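Cysteine protease (Xylella fastidiosa, PDB 3OIS) belongs to the papain-like cysteine peptidases, probably cleaves proteins through a cysteine nucleophile, and binds uridine-5'-diphosphate in the crystal. Local coordinates at residues R74-L83 against D121-I130; F100-N110 against L136-G147. All coordinates share one frame; numbering follows the deposited sequence. Where two conformers were deposited one is given.

Both interactions lie in the helical half of the papain fold, with centres about 12 Å apart. Along the chain their segments alternate: 74-83, 100-110, 121-130, 136-147. Interaction 1 sets the start of helix 78-93 against short strand 124-125 and the start of helix 126-135; interaction 2 packs the start of helix 104-114 against the loop that follows helix 126-135. They are joined directly, since Ser77 OG is probably hydrogen-bonded to Tyr146 OH and Asp121 OD1 to Tyr108 OH. Three consecutive helices are thereby tied into one block, nearer the chain centre at interaction 1, while Arg127 on helix 126-135 belongs to the UDP pocket.

Interaction 1 (R74-L83 against D121-I130); sequences RIGSCTANAL and DSGAMIRDGI. With UDP (uridine-5'-diphosphate), chain E.
Leu83 reaches from helix 78-93 onto the first turn of helix 126-135, and its two methyl groups divide the contact, CD1 mainly on backbone and CD2 on a side chain. CD1 settles 3.5 Å from Gly129 CA, where the absence of a side chain lets it come close. CD2 meets Ile130 CG1 at 3.7 Å, the two side chains crossing at about a right angle. The axes of segments 78-83 and 126-130 approach to 9.4 Å at a crossing angle of -53°.

One turn earlier, Thr79 splits its branches. CG2 comes within 3.4 Å of Ala124 O and also touches Ile126 CG1, whereas OG1 lies beside Ala124 CB and is hydrogen-bonded to Glu111 of helix 104-114.

Asp121 serves the loop before the helix. With CG anti to its own backbone N (chi1 -166°), the carboxylate swings to Gly76, the centre of an inverse gamma turn. OD1 accepts from Gly76 N at 2.8 Å (152° at the hydrogen) through its syn lone pair, and it also has Tyr108 OH as a partner. OD2 receives a water at 2.6 Å, and that water donates to Arg74 O as well. Next to this, Gly123 CA makes a nearly straight CA-H...O contact of 3.4 Å with Gly76 O.

Polar and apolar work is thus divided: a buried carboxylate with several donors fixes the turn leading into the helix, and methyl groups of Thr79 and Leu83 pack on strand 124-125 and the start of helix 126-135. Arg127 turns away from this interface to pair with Asp44 beside UDP, consistent with packing and nucleotide binding using different faces of helix 126-135.

Interaction 2 (F100-N110 against L136-G147); sequences FIPSRLFIYYN and LGVCPEKEWPYG
Arg104 and Glu141 meet side-on, while Tyr146 lies flat over the guanidinium. Arg104 NE donates to Glu141 OE2 and NH2 to OE1 at 2.9 Å, a two-nitrogen salt bridge with guanidinium and carboxylate planes 48° apart. OE2 also takes Arg104 N at 3.0 Å, met on its anti side, and a water, so several donors hold the carboxylate in place. The Tyr146 ring stacks on the guanidinium with centres 3.7 Å apart and planes at 16°, a cation-pi contact. Tyr146 CD1 also touches Leu105 CG, the two side chains crossing at about a right angle.

Ser103 caps the helix: a chi1 of 180° places OG between Phe106 N, from which it accepts, and Trp144 O, to which it donates at 2.7 Å in the carbonyl plane. The same hydroxyl lies at the edge of the Trp144 ring. A single bridge pairs Pro102 with Pro140, bonded through Ser103 N to Cys139 O and Glu141 N to Ile101 O.

Pro140 CG sits 3.8 Å above the centre of the Phe100 ring in a CH-pi contact. Phe106 has Asn110 ND2 over the centre of one face and Cys139 N farther off, toward the rim of the opposite face, with Gly137 O at its edge, 3.4 Å from CE2.

Farther out, Tyr173 of helix 170-176 meets Phe106 edge-to-face, and its OH is hydrogen-bonded to Asn110 OD1; Leu133 of helix 126-135 touches Ile107 and Val138, and Gln88 of helix 78-93 packs on Ile101 and Pro102.

Interaction 1 (R74-L83 against D121-I130)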
loop_
_atom_site.group_PDB
_atom_site.type_symbol
_atom_site.label_atom_id
_atom_site.label_comp_id
_atom_site.label_asym_id
_atom_site.label_seq_id
_atom_site.Cartn_x
_atom_site.Cartn_y
_atom_site.Cartn_z
ATOM N N ARG A 74 11.997 3.506 8.217
ATOM C CA ARG A 74 12.507 2.300 8.858
ATOM C C ARG A 74 11.453 1.551 9.647
ATOM O O ARG A 74 11.825 0.746 10.537
ATOM C CB ARG A 74 13.615 2.745 9.841
ATOM C CG ARG A 74 14.800 3.413 9.131
ATOM C CD ARG A 74 15.766 4.023 10.161
ATOM N NE ARG A 74 15.142 5.214 10.671
ATOM C CZ ARG A 74 15.558 5.882 11.760
ATOM N NH1 ARG A 74 16.638 5.437 12.440
ATOM N NH2 ARG A 74 14.909 6.982 12.134
ATOM N N ILE A 75 10.200 1.805 9.364
ATOM C CA ILE A 75 9.118 1.050 10.008
ATOM C C ILE A 75 8.256 0.274 8.971
ATOM O O ILE A 75 8.378 0.462 7.741
ATOM C CB ILE A 75 8.264 2.029 10.862
ATOM C CG1 ILE A 75 7.551 3.130 9.992
ATOM C CG2 ILE A 75 9.055 2.484 12.103
ATOM C CD1 ILE A 75 6.512 4.007 10.896
ATOM N N GLY A 76 7.300 -0.528 9.491
ATOM C CA GLY A 76 6.528 -1.491 8.659
ATOM C C GLY A 76 5.179 -0.956 8.225
ATOM O O GLY A 76 4.121 -1.621 8.393
ATOM N N SER A 77 5.221 0.293 7.703
ATOM C CA SER A 77 4.019 1.033 7.479
ATOM C C SER A 77 3.580 0.998 6.021
ATOM O O SER A 77 2.817 1.875 5.594
ATOM C CB SER A 77 4.221 2.473 8.014
ATOM O OG SER A 77 5.267 3.077 7.259
ATOM N N CYS A 78 4.043 0.006 5.257
ATOM C CA CYS A 78 3.759 0.034 3.789
ATOM C C CYS A 78 2.244 0.065 3.503
ATOM O O CYS A 78 1.816 0.790 2.549
ATOM C CB CYS A 78 4.360 -1.151 2.977
ATOM S SG CYS A 78 3.741 -2.760 3.610
ATOM N N THR A 79 1.428 -0.708 4.256
ATOM C CA THR A 79 0.002 -0.691 3.991
ATOM C C THR A 79 -0.518 0.741 4.179
ATOM O O THR A 79 -1.361 1.162 3.379
ATOM C CB THR A 79 -0.814 -1.693 4.805
ATOM O OG1 THR A 79 -0.757 -1.312 6.196
ATOM C CG2 THR A 79 -0.232 -3.085 4.613
ATOM N N ALA A 80 -0.068 1.511 5.196
ATOM C CA ALA A 80 -0.580 2.863 5.414
ATOM C C ALA A 80 -0.089 3.813 4.342
ATOM O O ALA A 80 -0.782 4.841 4.022
ATOM C CB ALA A 80 -0.077 3.338 6.712
ATOM N N ASN A 81 1.115 3.544 3.834
ATOM C CA ASN A 81 1.673 4.368 2.736
ATOM C C ASN A 81 0.935 4.185 1.414
ATOM O O ASN A 81 0.571 5.192 0.736
ATOM C CB ASN A 81 3.171 4.121 2.537
ATOM C CG ASN A 81 4.009 4.797 3.578
ATOM O OD1 ASN A 81 3.990 4.415 4.809
ATOM N ND2 ASN A 81 4.739 5.791 3.169
ATOM N N ALA A 82 0.621 2.924 1.078
ATOM C CA ALA A 82 -0.144 2.612 -0.098
ATOM C C ALA A 82 -1.562 3.214 0.033
ATOM O O ALA A 82 -2.052 3.826 -0.901
ATOM C CB ALA A 82 -0.243 1.084 -0.330
ATOM N N LEU A 83 -2.205 3.032 1.205
ATOM C CA LEU A 83 -3.546 3.510 1.373
ATOM C C LEU A 83 -3.626 5.039 1.484
ATOM O O LEU A 83 -4.615 5.643 0.979
ATOM C CB LEU A 83 -4.175 2.870 2.618
ATOM C CG LEU A 83 -4.574 1.401 2.361
ATOM C CD1 LEU A 83 -4.952 0.685 3.784
ATOM C CD2 LEU A 83 -5.772 1.248 1.337
ATOM N N ASP A 121 6.529 -3.046 15.836
ATOM C CA ASP A 121 6.441 -2.729 14.415
ATOM C C ASP A 121 5.917 -4.028 13.763
ATOM O O ASP A 121 6.637 -4.783 13.081
ATOM C CB ASP A 121 7.850 -2.341 13.923
ATOM C CG ASP A 121 7.828 -1.672 12.583
ATOM O OD1 ASP A 121 6.753 -1.245 12.142
ATOM O OD2 ASP A 121 8.931 -1.592 11.971
ATOM N N SER A 122 4.618 -4.286 13.903
ATOM C CA SER A 122 4.091 -5.551 13.528
ATOM C C SER A 122 3.736 -5.617 12.063
ATOM O O SER A 122 3.450 -6.694 11.555
ATOM C CB SER A 122 2.857 -5.836 14.382
ATOM O OG SER A 122 1.901 -4.806 14.116
ATOM N N GLY A 123 3.654 -4.459 11.383
ATOM C CA GLY A 123 3.029 -4.449 10.038
ATOM C C GLY A 123 1.486 -4.581 10.217
ATOM O O GLY A 123 0.985 -4.403 11.358
ATOM N N ALA A 124 0.771 -4.809 9.126
ATOM C CA ALA A 124 -0.679 -4.783 9.130
ATOM C C ALA A 124 -1.251 -5.455 7.872
ATOM O O ALA A 124 -0.552 -5.583 6.824
ATOM C CB ALA A 124 -1.157 -3.261 9.225
ATOM N N MET A 125 -2.520 -5.864 7.966
ATOM C CA MET A 125 -3.254 -6.360 6.823
ATOM C C MET A 125 -3.874 -5.144 6.141
ATOM O O MET A 125 -4.342 -4.211 6.793
ATOM C CB MET A 125 -4.376 -7.311 7.283
ATOM C CG MET A 125 -3.816 -8.566 7.955
ATOM S SD MET A 125 -5.305 -9.494 8.585
ATOM C CE MET A 125 -4.420 -10.936 9.229
ATOM N N ILE A 126 -3.814 -5.147 4.820
ATOM C CA ILE A 126 -4.534 -4.120 4.005
ATOM C C ILE A 126 -5.980 -3.947 4.420
ATOM O O ILE A 126 -6.465 -2.787 4.616
ATOM C CB ILE A 126 -4.430 -4.429 2.506
ATOM C CG1 ILE A 126 -2.917 -4.382 2.185
ATOM C CG2 ILE A 126 -5.223 -3.297 1.712
ATOM C CD1 ILE A 126 -2.669 -4.920 0.803
ATOM N N ARG A 127 -6.635 -5.076 4.674
ATOM C CA ARG A 127 -8.043 -5.002 4.993
ATOM C C ARG A 127 -8.276 -4.213 6.287
ATOM O O ARG A 127 -9.346 -3.581 6.483
ATOM C CB ARG A 127 -8.688 -6.381 5.066
ATOM C CG ARG A 127 -8.292 -7.214 6.375
ATOM C CD ARG A 127 -8.999 -8.622 6.463
ATOM N NE ARG A 127 -10.365 -8.287 6.338
ATOM C CZ ARG A 127 -11.183 -8.654 5.339
ATOM N NH1 ARG A 127 -10.896 -9.669 4.474
ATOM N NH2 ARG A 127 -12.373 -8.041 5.284
ATOM N N ASP A 128 -7.301 -4.221 7.185
ATOM C CA ASP A 128 -7.443 -3.497 8.443
ATOM C C ASP A 128 -7.145 -1.979 8.267
ATOM O O ASP A 128 -7.823 -1.147 8.831
ATOM C CB ASP A 128 -6.469 -4.069 9.498
ATOM C CG ASP A 128 -6.930 -5.429 9.983
ATOM O OD1 ASP A 128 -8.145 -5.752 9.780
ATOM O OD2 ASP A 128 -6.099 -6.156 10.577
ATOM N N GLY A 129 -6.191 -1.657 7.383
ATOM C CA GLY A 129 -6.005 -0.235 7.000
ATOM C C GLY A 129 -7.300 0.278 6.369
ATOM O O GLY A 129 -7.678 1.403 6.617
ATOM N N ILE A 130 -7.924 -0.533 5.515
ATOM C CA ILE A 130 -9.200 -0.145 4.901
ATOM C C ILE A 130 -10.330 0.008 5.918
ATOM O O ILE A 130 -11.075 0.964 5.889
ATOM C CB ILE A 130 -9.525 -1.121 3.787
ATOM C CG1 ILE A 130 -8.554 -0.875 2.648
ATOM C CG2 ILE A 130 -10.965 -0.894 3.203
ATOM C CD1 ILE A 130 -8.700 -2.014 1.563
HETATM N N1 UDP E . -17.369 -4.945 3.431
HETATM C C2 UDP E . -16.720 -4.762 2.241
HETATM N N3 UDP E . -16.779 -3.505 1.650
HETATM C C4 UDP E . -17.451 -2.481 2.234
HETATM C C5 UDP E . -18.159 -2.667 3.436
HETATM C C6 UDP E . -17.996 -3.907 4.069
HETATM O O2 UDP E . -16.100 -5.621 1.699
HETATM O O4 UDP E . -17.521 -1.397 1.567
HETATM C "C1'" UDP E . -17.377 -6.354 3.957
HETATM C "C2'" UDP E . -16.057 -6.805 4.544
HETATM O "O2'" UDP E . -16.038 -8.220 4.361
HETATM C "C3'" UDP E . -16.313 -6.482 5.963
HETATM C "C4'" UDP E . -17.781 -6.930 6.145
HETATM O "O4'" UDP E . -18.427 -6.525 4.919
HETATM O "O3'" UDP E . -15.463 -7.321 6.741
HETATM C "C5'" UDP E . -18.384 -6.299 7.397
HETATM O "O5'" UDP E . -18.375 -4.888 7.194
HETATM P PA UDP E . -19.206 -3.891 8.004
HETATM O O1A UDP E . -18.733 -2.493 7.895
HETATM O O2A UDP E . -20.664 -4.094 7.773
HETATM O O3A UDP E . -18.845 -4.458 9.488
HETATM P PB UDP E . -19.022 -3.898 10.995
HETATM O O1B UDP E . -19.694 -4.946 11.755
HETATM O O2B UDP E . -17.674 -3.599 11.404
HETATM O O3B UDP E . -19.828 -2.637 11.065
HETATM O O HOH W 1 11.190 -0.821 12.952
#

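Interaction 2 (F100-N110 against L136-G147)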
loop_
_atom_site.group_PDB
_atom_site.type_symbol
_atom_site.label_atom_id
_atom_site.label_comp_id
_atom_site.label_asym_id
_atom_site.label_seq_id
_atom_site.Cartn_x
_atom_site.Cartn_y
_atom_site.Cartn_z
ATOM N N PHE A 100 -3.817 17.396 0.744
ATOM C CA PHE A 100 -2.869 17.148 1.837
ATOM C C PHE A 100 -2.397 15.710 1.744
ATOM O O PHE A 100 -3.093 14.896 1.155
ATOM C CB PHE A 100 -3.489 17.428 3.242
ATOM C CG PHE A 100 -4.758 16.640 3.508
ATOM C CD1 PHE A 100 -5.985 17.193 3.266
ATOM C CD2 PHE A 100 -4.706 15.313 3.955
ATOM C CE1 PHE A 100 -7.173 16.466 3.487
ATOM C CE2 PHE A 100 -5.897 14.570 4.186
ATOM C CZ PHE A 100 -7.128 15.142 3.930
ATOM N N ILE A 101 -1.236 15.414 2.325
ATOM C CA ILE A 101 -0.799 14.016 2.478
ATOM C C ILE A 101 -1.590 13.480 3.699
ATOM O O ILE A 101 -1.559 14.101 4.750
ATOM C CB ILE A 101 0.688 13.942 2.768
ATOM C CG1 ILE A 101 1.496 14.332 1.498
ATOM C CG2 ILE A 101 1.091 12.485 3.071
ATOM C CD1 ILE A 101 3.038 14.528 1.783
ATOM N N PRO A 102 -2.332 12.370 3.522
ATOM C CA PRO A 102 -3.035 11.783 4.686
ATOM C C PRO A 102 -2.033 11.254 5.722
ATOM O O PRO A 102 -0.930 10.783 5.348
ATOM C CB PRO A 102 -3.837 10.611 4.088
ATOM C CG PRO A 102 -3.980 10.963 2.626
ATOM C CD PRO A 102 -2.722 11.690 2.259
ATOM N N SER A 103 -2.371 11.401 7.005
ATOM C CA SER A 103 -1.512 10.874 8.102
ATOM C C SER A 103 -1.291 9.353 8.096
ATOM O O SER A 103 -2.163 8.585 8.520
ATOM C CB SER A 103 -2.060 11.267 9.482
ATOM O OG SER A 103 -1.180 10.716 10.431
ATOM N N ARG A 104 -0.098 8.948 7.672
ATOM C CA ARG A 104 0.259 7.510 7.574
ATOM C C ARG A 104 0.348 6.885 8.946
ATOM O O ARG A 104 -0.097 5.743 9.131
ATOM C CB ARG A 104 1.579 7.382 6.843
ATOM C CG ARG A 104 1.360 7.659 5.285
ATOM C CD ARG A 104 2.729 7.861 4.598
ATOM N NE ARG A 104 3.466 9.060 5.034
ATOM C CZ ARG A 104 4.794 9.248 4.999
ATOM N NH1 ARG A 104 5.637 8.292 4.596
ATOM N NH2 ARG A 104 5.282 10.461 5.444
ATOM N N LEU A 105 0.859 7.633 9.934
ATOM C CA LEU A 105 0.957 7.017 11.277
ATOM C C LEU A 105 -0.422 6.914 11.916
ATOM O O LEU A 105 -0.647 6.011 12.667
ATOM C CB LEU A 105 1.824 7.841 12.224
ATOM C CG LEU A 105 3.323 7.759 11.929
ATOM C CD1 LEU A 105 4.060 8.469 13.089
ATOM C CD2 LEU A 105 3.785 6.274 11.856
ATOM N N PHE A 106 -1.353 7.852 11.577
ATOM C CA PHE A 106 -2.724 7.684 12.066
ATOM C C PHE A 106 -3.303 6.312 11.531
ATOM O O PHE A 106 -3.988 5.540 12.273
ATOM C CB PHE A 106 -3.647 8.804 11.554
ATOM C CG PHE A 106 -5.056 8.709 12.061
ATOM C CD1 PHE A 106 -5.400 9.314 13.286
ATOM C CD2 PHE A 106 -6.053 8.019 11.332
ATOM C CE1 PHE A 106 -6.679 9.226 13.742
ATOM C CE2 PHE A 106 -7.362 7.909 11.819
ATOM C CZ PHE A 106 -7.645 8.541 13.065
ATOM N N ILE A 107 -3.113 6.028 10.269
ATOM C CA ILE A 107 -3.584 4.757 9.746
ATOM C C ILE A 107 -2.879 3.614 10.468
ATOM O O ILE A 107 -3.555 2.698 10.900
ATOM C CB ILE A 107 -3.471 4.644 8.230
ATOM C CG1 ILE A 107 -4.347 5.724 7.519
ATOM C CG2 ILE A 107 -3.845 3.223 7.650
ATOM C CD1 ILE A 107 -3.898 5.878 6.125
ATOM N N TYR A 108 -1.562 3.670 10.536
ATOM C CA TYR A 108 -0.745 2.540 11.058
ATOM C C TYR A 108 -1.059 2.292 12.542
ATOM O O TYR A 108 -1.090 1.159 12.982
ATOM C CB TYR A 108 0.759 2.778 10.787
ATOM C CG TYR A 108 1.669 1.576 11.093
ATOM C CD1 TYR A 108 1.265 0.253 10.717
ATOM C CD2 TYR A 108 2.943 1.784 11.646
ATOM C CE1 TYR A 108 2.145 -0.840 10.958
ATOM C CE2 TYR A 108 3.804 0.706 11.958
ATOM C CZ TYR A 108 3.362 -0.605 11.612
ATOM O OH TYR A 108 4.242 -1.610 11.860
ATOM N N TYR A 109 -1.277 3.352 13.326
ATOM C CA TYR A 109 -1.562 3.173 14.763
ATOM C C TYR A 109 -2.907 2.438 14.897
ATOM O O TYR A 109 -3.023 1.384 15.586
ATOM C CB TYR A 109 -1.578 4.561 15.476
ATOM C CG TYR A 109 -1.895 4.417 16.933
ATOM C CD1 TYR A 109 -0.878 4.355 17.829
ATOM C CD2 TYR A 109 -3.201 4.311 17.389
ATOM C CE1 TYR A 109 -1.141 4.149 19.186
ATOM C CE2 TYR A 109 -3.462 4.160 18.797
ATOM C CZ TYR A 109 -2.463 4.074 19.615
ATOM O OH TYR A 109 -2.773 3.950 20.918
ATOM N N ASN A 110 -3.930 2.897 14.162
ATOM C CA ASN A 110 -5.183 2.274 14.264
ATOM C C ASN A 110 -5.245 0.874 13.677
ATOM O O ASN A 110 -5.977 0.033 14.194
ATOM C CB ASN A 110 -6.265 3.238 13.733
ATOM C CG ASN A 110 -6.447 4.421 14.707
ATOM O OD1 ASN A 110 -6.848 4.240 15.834
ATOM N ND2 ASN A 110 -6.097 5.611 14.267
ATOM N N LEU A 136 -13.007 5.199 10.820
ATOM C CA LEU A 136 -12.368 6.317 11.494
ATOM C C LEU A 136 -12.004 7.426 10.502
ATOM O O LEU A 136 -11.897 8.558 10.877
ATOM C CB LEU A 136 -11.106 5.855 12.208
ATOM C CG LEU A 136 -11.301 4.634 13.118
ATOM C CD1 LEU A 136 -10.065 4.347 13.969
ATOM C CD2 LEU A 136 -12.559 4.797 14.000
ATOM N N GLY A 137 -11.727 7.068 9.225
ATOM C CA GLY A 137 -11.166 8.088 8.319
ATOM C C GLY A 137 -9.655 8.222 8.475
ATOM O O GLY A 137 -8.929 7.206 8.841
ATOM N N VAL A 138 -9.137 9.392 8.171
ATOM C CA VAL A 138 -7.719 9.715 8.354
ATOM C C VAL A 138 -7.574 11.224 8.396
ATOM O O VAL A 138 -8.243 11.945 7.608
ATOM C CB VAL A 138 -6.818 9.109 7.211
ATOM C CG1 VAL A 138 -7.366 9.477 5.762
ATOM C CG2 VAL A 138 -5.348 9.455 7.411
ATOM N N CYS A 139 -6.754 11.705 9.317
ATOM C CA CYS A 139 -6.506 13.176 9.420
ATOM C C CYS A 139 -5.328 13.566 8.532
ATOM O O CYS A 139 -4.555 12.726 8.086
ATOM C CB CYS A 139 -6.245 13.565 10.872
ATOM S SG CYS A 139 -4.782 12.841 11.623
ATOM N N PRO A 140 -5.148 14.877 8.263
ATOM C CA PRO A 140 -3.993 15.291 7.528
ATOM C C PRO A 140 -2.651 14.986 8.239
ATOM O O PRO A 140 -2.542 15.067 9.478
ATOM C CB PRO A 140 -4.207 16.858 7.429
ATOM C CG PRO A 140 -5.719 16.961 7.400
ATOM C CD PRO A 140 -6.098 15.993 8.528
ATOM N N GLU A 141 -1.608 14.697 7.468
ATOM C CA GLU A 141 -0.350 14.360 8.058
ATOM C C GLU A 141 0.213 15.541 8.886
ATOM O O GLU A 141 0.814 15.309 9.887
ATOM C CB GLU A 141 0.627 13.733 7.050
ATOM C CG GLU A 141 1.865 13.166 7.709
ATOM C CD GLU A 141 2.461 12.092 6.829
ATOM O OE1 GLU A 141 3.259 12.422 5.904
ATOM O OE2 GLU A 141 2.116 10.929 7.113
ATOM N N LYS A 142 -0.076 16.785 8.500
ATOM C CA LYS A 142 0.377 17.909 9.349
ATOM C C LYS A 142 -0.096 17.875 10.753
ATOM O O LYS A 142 0.651 18.317 11.640
ATOM C CB LYS A 142 0.121 19.289 8.684
ATOM C CG LYS A 142 1.219 19.576 7.619
ATOM C CD LYS A 142 0.951 20.731 6.646
ATOM C CE LYS A 142 2.168 20.932 5.733
ATOM N NZ LYS A 142 2.100 22.222 4.954
ATOM N N GLU A 143 -1.311 17.366 10.975
ATOM C CA GLU A 143 -1.908 17.233 12.296
ATOM C C GLU A 143 -1.354 16.025 13.070
ATOM O O GLU A 143 -1.394 15.979 14.290
ATOM C CB GLU A 143 -3.423 17.073 12.125
ATOM C CG GLU A 143 -4.252 17.169 13.380
ATOM C CD GLU A 143 -5.747 17.198 13.066
ATOM O OE1 GLU A 143 -6.135 16.997 11.888
ATOM O OE2 GLU A 143 -6.551 17.445 14.010
ATOM N N TRP A 144 -0.844 15.015 12.342
ATOM C CA TRP A 144 -0.259 13.808 12.998
ATOM C C TRP A 144 0.924 13.362 12.153
ATOM O O TRP A 144 0.773 12.454 11.256
ATOM C CB TRP A 144 -1.307 12.659 13.191
ATOM C CG TRP A 144 -0.826 11.662 14.230
ATOM C CD1 TRP A 144 -0.478 10.338 14.024
ATOM C CD2 TRP A 144 -0.604 11.924 15.636
ATOM N NE1 TRP A 144 -0.021 9.794 15.190
ATOM C CE2 TRP A 144 -0.138 10.714 16.220
ATOM C CE3 TRP A 144 -0.746 13.049 16.451
ATOM C CZ2 TRP A 144 0.215 10.622 17.595
ATOM C CZ3 TRP A 144 -0.465 12.940 17.837
ATOM C CH2 TRP A 144 0.047 11.750 18.384
ATOM N N PRO A 145 2.054 14.045 12.343
ATOM C CA PRO A 145 3.128 13.952 11.352
ATOM C C PRO A 145 3.887 12.630 11.430
ATOM O O PRO A 145 3.862 11.950 12.448
ATOM C CB PRO A 145 4.060 15.127 11.686
ATOM C CG PRO A 145 3.547 15.752 12.977
ATOM C CD PRO A 145 2.179 15.229 13.244
ATOM N N TYR A 146 4.554 12.300 10.333
ATOM C CA TYR A 146 5.297 11.045 10.219
ATOM C C TYR A 146 6.647 11.055 10.918
ATOM O O TYR A 146 7.345 12.046 10.847
ATOM C CB TYR A 146 5.487 10.769 8.713
ATOM C CG TYR A 146 5.762 9.297 8.439
ATOM C CD1 TYR A 146 4.723 8.351 8.549
ATOM C CD2 TYR A 146 7.055 8.887 8.058
ATOM C CE1 TYR A 146 4.998 6.963 8.301
ATOM C CE2 TYR A 146 7.390 7.526 7.880
ATOM C CZ TYR A 146 6.297 6.581 7.965
ATOM O OH TYR A 146 6.570 5.257 7.693
ATOM N N GLY A 147 7.020 9.965 11.602
ATOM C CA GLY A 147 8.352 9.876 12.195
ATOM C C GLY A 147 8.664 8.404 12.147
ATOM O O GLY A 147 7.831 7.628 12.555
HETATM O O HOH W 2 2.111 10.299 9.759
#